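Local coordinates for glycerol kinase, putative (Plasmodium falciparum, PDB 2W40), which probably phosphorylates glycerol with ATP to give sn-glycerol 3-phosphate, as other glycerol kinases of the FGGY family do, at residues 11-16 and 35-40; 103-108 and 268-273. All coordinates share one frame; numbering follows the deposited sequence. Where two conformers were deposited one is given.

Contact 1: 11-16 and 35-40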
loop_
_atom_site.group_PDB
_atom_site.type_symbol
_atom_site.label_atom_id
_atom_site.label_comp_id
_atom_site.label_asym_id
_atom_site.label_seq_id
_atom_site.Cartn_x
_atom_site.Cartn_y
_atom_site.Cartn_z
ATOM N N GLN C 11 15.741 22.045 16.460
ATOM C CA GLN C 11 15.377 20.798 17.052
ATOM C C GLN C 11 14.098 20.366 16.314
ATOM O O GLN C 11 12.990 20.810 16.638
ATOM C CB GLN C 11 15.176 20.941 18.588
ATOM C CG GLN C 11 15.244 19.636 19.370
ATOM C CD GLN C 11 14.287 18.573 18.802
ATOM O OE1 GLN C 11 13.081 18.638 19.004
ATOM N NE2 GLN C 11 14.833 17.707 17.929
ATOM N N SER C 12 14.297 19.611 15.253
ATOM C CA SER C 12 13.244 19.266 14.321
ATOM C C SER C 12 12.592 17.945 14.692
ATOM O O SER C 12 12.969 17.263 15.664
ATOM C CB SER C 12 13.813 19.305 12.880
ATOM O OG SER C 12 12.782 19.286 11.935
ATOM N N THR C 13 11.554 17.585 13.936
ATOM C CA THR C 13 10.778 16.344 14.312
ATOM C C THR C 13 11.654 15.115 14.235
ATOM O O THR C 13 11.590 14.277 15.132
ATOM C CB THR C 13 9.585 16.160 13.400
ATOM O OG1 THR C 13 8.792 17.369 13.453
ATOM C CG2 THR C 13 8.673 15.057 13.900
ATOM N N GLN C 14 12.397 14.936 13.141
ATOM C CA GLN C 14 13.174 13.681 12.904
ATOM C C GLN C 14 14.638 13.705 13.357
ATOM O O GLN C 14 15.263 12.677 13.436
ATOM C CB GLN C 14 13.072 13.271 11.424
ATOM C CG GLN C 14 11.608 12.950 10.984
ATOM C CD GLN C 14 11.458 12.735 9.549
ATOM O OE1 GLN C 14 11.081 13.646 8.813
ATOM N NE2 GLN C 14 11.806 11.560 9.112
ATOM N N SER C 15 15.176 14.933 13.530
ATOM C CA SER C 15 16.561 15.139 13.870
ATOM C C SER C 15 16.753 16.516 14.506
ATOM O O SER C 15 15.899 17.361 14.504
ATOM C CB SER C 15 17.484 15.000 12.661
ATOM O OG SER C 15 17.381 16.135 11.787
ATOM N N THR C 16 17.906 16.652 15.139
ATOM C CA THR C 16 18.358 17.885 15.743
ATOM C C THR C 16 19.495 18.351 14.834
ATOM O O THR C 16 20.423 17.563 14.558
ATOM C CB THR C 16 18.829 17.655 17.196
ATOM O OG1 THR C 16 17.747 17.103 18.002
ATOM C CG2 THR C 16 19.360 18.969 17.813
ATOM N N HIS C 35 16.961 11.234 15.947
ATOM C CA HIS C 35 16.561 10.626 17.203
ATOM C C HIS C 35 15.330 9.716 16.839
ATOM O O HIS C 35 14.692 9.858 15.750
ATOM C CB HIS C 35 16.202 11.628 18.287
ATOM C CG HIS C 35 15.153 12.615 17.880
ATOM N ND1 HIS C 35 15.439 13.759 17.168
ATOM C CD2 HIS C 35 13.834 12.644 18.138
ATOM C CE1 HIS C 35 14.306 14.398 16.907
ATOM N NE2 HIS C 35 13.310 13.744 17.485
ATOM N N GLU C 36 15.064 8.749 17.713
ATOM C CA GLU C 36 14.052 7.717 17.457
ATOM C C GLU C 36 12.675 8.320 17.340
ATOM O O GLU C 36 12.272 9.080 18.190
ATOM C CB GLU C 36 14.070 6.668 18.556
ATOM C CG GLU C 36 13.337 5.471 18.170
ATOM C CD GLU C 36 13.161 4.461 19.259
ATOM O OE1 GLU C 36 13.659 4.678 20.397
ATOM O OE2 GLU C 36 12.507 3.400 19.011
ATOM N N GLN C 37 11.947 7.910 16.286
ATOM C CA GLN C 37 10.521 8.272 16.151
ATOM C C GLN C 37 9.771 7.035 16.682
ATOM O O GLN C 37 9.707 6.015 16.001
ATOM C CB GLN C 37 10.149 8.519 14.668
ATOM C CG GLN C 37 11.105 9.494 13.944
ATOM C CD GLN C 37 11.115 10.855 14.630
ATOM O OE1 GLN C 37 10.090 11.521 14.607
ATOM N NE2 GLN C 37 12.255 11.276 15.245
ATOM N N LYS C 38 9.318 7.114 17.914
ATOM C CA LYS C 38 8.688 5.989 18.549
ATOM C C LYS C 38 7.190 5.942 18.216
ATOM O O LYS C 38 6.384 6.775 18.709
ATOM C CB LYS C 38 8.852 6.086 20.030
ATOM C CG LYS C 38 10.257 6.170 20.554
ATOM C CD LYS C 38 10.317 6.568 22.057
ATOM C CE LYS C 38 11.694 6.746 22.592
ATOM N NZ LYS C 38 12.296 5.455 22.916
ATOM N N CYS C 39 6.797 4.888 17.486
ATOM C CA CYS C 39 5.374 4.670 17.098
ATOM C C CYS C 39 4.985 3.260 17.525
ATOM O O CYS C 39 4.905 2.361 16.643
ATOM C CB CYS C 39 5.152 4.895 15.614
ATOM S SG CYS C 39 5.792 6.491 14.943
ATOM N N LEU C 40 4.753 3.145 18.846
ATOM C CA LEU C 40 4.519 1.916 19.694
ATOM C C LEU C 40 3.236 1.199 19.319
ATOM O O LEU C 40 3.096 -0.041 19.399
ATOM C CB LEU C 40 4.379 2.285 21.222
ATOM C CG LEU C 40 4.365 1.162 22.315
ATOM C CD1 LEU C 40 5.412 0.130 22.126
ATOM C CD2 LEU C 40 4.519 1.776 23.774
HETATM O O HOH W 1 14.749 10.111 12.672
HETATM O O HOH W 2 18.109 14.374 17.596
#
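Ser15 and His35 make the closest backbone approach, with CA atoms 5.6 Å apart. Residues 11-16 form a hairpin turn, and Ser12 N bonds to Ser15 O across it. Residues 35-40 run on from strand 27-34 as a loop. One weak backbone bond, His35 N to Gln14 O at 3.4 Å, links the two. A water also bridges the two segments, donating to Gln14 O and His35 O.

The His35 ring lies against the turn. Its CG sits between backbone N and carbonyl carbon (chi1 55°), which swings the imidazole over to residues 12-16. Ser12 O meets CE1 at the ring edge, 3.4 Å away and in plane. A second water joins His35 ND1 to Thr16 OG1. Gln11 NE2 also bonds to Thr16 OG1 and to Ser12 O, while Gln11 OE1 bonds to Gln84 NE2.

Gln37 bends at chi2 (-60°) and carries its amide back to Thr13 O and His35 O. NE2 bonds well to His35 O at 2.9 Å and only weakly to Thr13 O at 3.1 Å. OE1 is held by Tyr45 and His47.

The turn joins the neighbouring antiparallel strands 3-11 and 15-21 of the N-terminal sheet of this actin-like ATPase fold. Helix 49-70 packs on Gln11 and His35, and helix 167-176 on Gln11. Strand 46-47 touches Thr13.

Contact 2: 103-108 and 268-273. With EDO (1,2-ethanediol), chain B.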
loop_
_atom_site.group_PDB
_atom_site.type_symbol
_atom_site.label_atom_id
_atom_site.label_comp_id
_atom_site.label_asym_id
_atom_site.label_seq_id
_atom_site.Cartn_x
_atom_site.Cartn_y
_atom_site.Cartn_z
ATOM N N ILE C 103 5.296 13.697 23.746
ATOM C CA ILE C 103 4.250 13.306 22.858
ATOM C C ILE C 103 4.224 14.308 21.698
ATOM O O ILE C 103 4.076 15.527 21.900
ATOM C CB ILE C 103 2.859 13.261 23.523
ATOM C CG1 ILE C 103 2.872 12.219 24.691
ATOM C CG2 ILE C 103 1.814 12.806 22.481
ATOM C CD1 ILE C 103 1.584 12.135 25.504
ATOM N N VAL C 104 4.508 13.756 20.504
ATOM C CA VAL C 104 4.848 14.579 19.319
ATOM C C VAL C 104 3.572 15.144 18.736
ATOM O O VAL C 104 2.432 14.592 18.911
ATOM C CB VAL C 104 5.707 13.740 18.312
ATOM C CG1 VAL C 104 6.183 14.496 17.110
ATOM C CG2 VAL C 104 6.971 13.195 19.020
ATOM N N TRP C 105 3.746 16.209 17.971
ATOM C CA TRP C 105 2.608 16.857 17.238
ATOM C C TRP C 105 1.808 15.829 16.415
ATOM O O TRP C 105 0.661 16.017 16.167
ATOM C CB TRP C 105 3.132 18.074 16.469
ATOM C CG TRP C 105 4.122 17.779 15.399
ATOM C CD1 TRP C 105 5.470 17.776 15.544
ATOM C CD2 TRP C 105 3.860 17.549 13.993
ATOM N NE1 TRP C 105 6.083 17.554 14.314
ATOM C CE2 TRP C 105 5.126 17.406 13.350
ATOM C CE3 TRP C 105 2.701 17.564 13.193
ATOM C CZ2 TRP C 105 5.227 17.162 11.924
ATOM C CZ3 TRP C 105 2.803 17.373 11.837
ATOM C CH2 TRP C 105 4.059 17.164 11.216
ATOM N N LEU C 106 2.512 14.907 15.793
ATOM C CA LEU C 106 1.945 13.831 14.945
ATOM C C LEU C 106 1.135 12.739 15.692
ATOM O O LEU C 106 0.424 11.948 15.042
ATOM C CB LEU C 106 3.049 13.155 14.138
ATOM C CG LEU C 106 3.568 13.900 12.900
ATOM C CD1 LEU C 106 4.911 13.246 12.384
ATOM C CD2 LEU C 106 2.432 13.955 11.762
ATOM N N ASP C 107 1.219 12.723 17.020
ATOM C CA ASP C 107 0.500 11.734 17.826
ATOM C C ASP C 107 -0.995 12.025 17.691
ATOM O O ASP C 107 -1.423 13.148 17.743
ATOM C CB ASP C 107 0.938 11.857 19.304
ATOM C CG ASP C 107 0.376 10.778 20.211
ATOM O OD1 ASP C 107 1.107 9.803 20.538
ATOM O OD2 ASP C 107 -0.813 10.955 20.546
ATOM N N THR C 108 -1.765 10.955 17.609
ATOM C CA THR C 108 -3.217 11.095 17.520
ATOM C C THR C 108 -4.021 10.252 18.514
ATOM O O THR C 108 -5.229 9.988 18.296
ATOM C CB THR C 108 -3.691 10.704 16.086
ATOM O OG1 THR C 108 -3.239 9.390 15.727
ATOM C CG2 THR C 108 -3.231 11.722 15.053
ATOM N N TYR C 268 8.486 22.553 3.076
ATOM C CA TYR C 268 8.385 21.154 2.858
ATOM C C TYR C 268 9.444 20.483 3.741
ATOM O O TYR C 268 10.667 20.631 3.550
ATOM C CB TYR C 268 8.657 20.774 1.378
ATOM C CG TYR C 268 7.631 21.334 0.406
ATOM C CD1 TYR C 268 6.674 20.547 -0.154
ATOM C CD2 TYR C 268 7.707 22.617 -0.070
ATOM C CE1 TYR C 268 5.777 21.018 -1.049
ATOM C CE2 TYR C 268 6.722 23.115 -0.997
ATOM C CZ TYR C 268 5.816 22.318 -1.498
ATOM O OH TYR C 268 4.933 22.854 -2.458
ATOM N N GLY C 269 8.972 19.703 4.679
ATOM C CA GLY C 269 9.798 19.013 5.635
ATOM C C GLY C 269 9.125 17.696 6.070
ATOM O O GLY C 269 8.456 17.057 5.285
ATOM N N THR C 270 9.301 17.327 7.345
ATOM C CA THR C 270 8.511 16.211 7.907
ATOM C C THR C 270 7.024 16.355 7.621
ATOM O O THR C 270 6.365 15.366 7.206
ATOM C CB THR C 270 8.783 16.147 9.418
ATOM O OG1 THR C 270 10.193 15.955 9.690
ATOM C CG2 THR C 270 8.048 15.067 10.100
ATOM N N GLY C 271 6.485 17.529 7.840
ATOM C CA GLY C 271 5.171 17.940 7.289
ATOM C C GLY C 271 5.355 19.052 6.277
ATOM O O GLY C 271 6.466 19.474 6.005
ATOM N N VAL C 272 4.258 19.608 5.789
ATOM C CA VAL C 272 4.278 20.737 4.908
ATOM C C VAL C 272 3.432 21.803 5.612
ATOM O O VAL C 272 2.320 21.538 6.077
ATOM C CB VAL C 272 3.720 20.377 3.531
ATOM C CG1 VAL C 272 3.481 21.663 2.667
ATOM C CG2 VAL C 272 4.769 19.377 2.909
ATOM N N PHE C 273 3.939 23.031 5.676
ATOM C CA PHE C 273 3.272 24.121 6.407
ATOM C C PHE C 273 3.276 25.419 5.581
ATOM O O PHE C 273 4.324 25.961 5.308
ATOM C CB PHE C 273 3.923 24.344 7.750
ATOM C CG PHE C 273 3.971 23.063 8.562
ATOM C CD1 PHE C 273 2.875 22.698 9.343
ATOM C CD2 PHE C 273 4.995 22.185 8.469
ATOM C CE1 PHE C 273 2.853 21.486 9.994
ATOM C CE2 PHE C 273 4.972 21.030 9.220
ATOM C CZ PHE C 273 3.863 20.692 9.911
HETATM C C1 EDO B . 1.622 6.858 15.171
HETATM O O1 EDO B . 1.031 5.462 14.751
HETATM C C2 EDO B . 1.287 8.313 14.594
HETATM O O2 EDO B . 0.230 9.323 14.931
#
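Trp105 and Phe273 reach each other because their first torsions turn the rings toward each other. Trp105 has CG between its backbone N and carbonyl carbon (chi1 63°). Phe273 has CG anti to its carbonyl carbon (chi1 -55°). The two side chains come from opposite directions and form an offset edge-to-face pair. The edge of Phe273 is turned toward the face of the tryptophan six-membered ring, with centroids 5.6 Å apart and planes at 69°. The nearest atoms are Phe273 CZ and Trp105 CH2, at 3.8 Å.

Gly271 CA lies at the indole edge, 4.2 Å from Trp105 CH2. Thr270 brings its methyl CG2 to 4.0 Å from Trp105 CZ2. Leu106 CD1 touches the same methyl, at 4.3 Å. Leu106 CG sits over the rim of one indole face.

No hydrogen bond crosses between the segments. A bound glycerol lies close to Trp105. Thr270 binds ADP in another structure of this protein, consistent with a contact between the glycerol and nucleotide sites.

Val104 to Asp107 form a type I turn, closed by Asp107 N to Val104 O. 1,2-Ethanediol, probably from the crystallisation liquor, donates to Leu106 O at 2.6 Å. The turn lies between strand 102-103 and helix 111-118. Residues 268-273 link the neighbouring antiparallel strands 264-268 and 272-279 of the C-terminal sheet, and strand 304-311 packs on Phe273.

Overall arrangement
From the N terminus, contact 1 closes first. It closes a short loop of 18 residues, formed mostly by strands 15-21 and 27-34. Contact 2 opens later and closes a loop of 159 residues, which takes in much of the N-terminal half and the start of the C-terminal half. The two loops follow in series and neither encloses the other. Their centres are only 10 Å apart. They meet through two probable hydrogen bonds. Gln14 OE1 to Thr270 OG1, at 2.6 Å, links the two halves, probably beside the cleft where the substrates bind. Thr13 OG1 to Trp105 NE1, at 2.8 Å, stays within the N-terminal half.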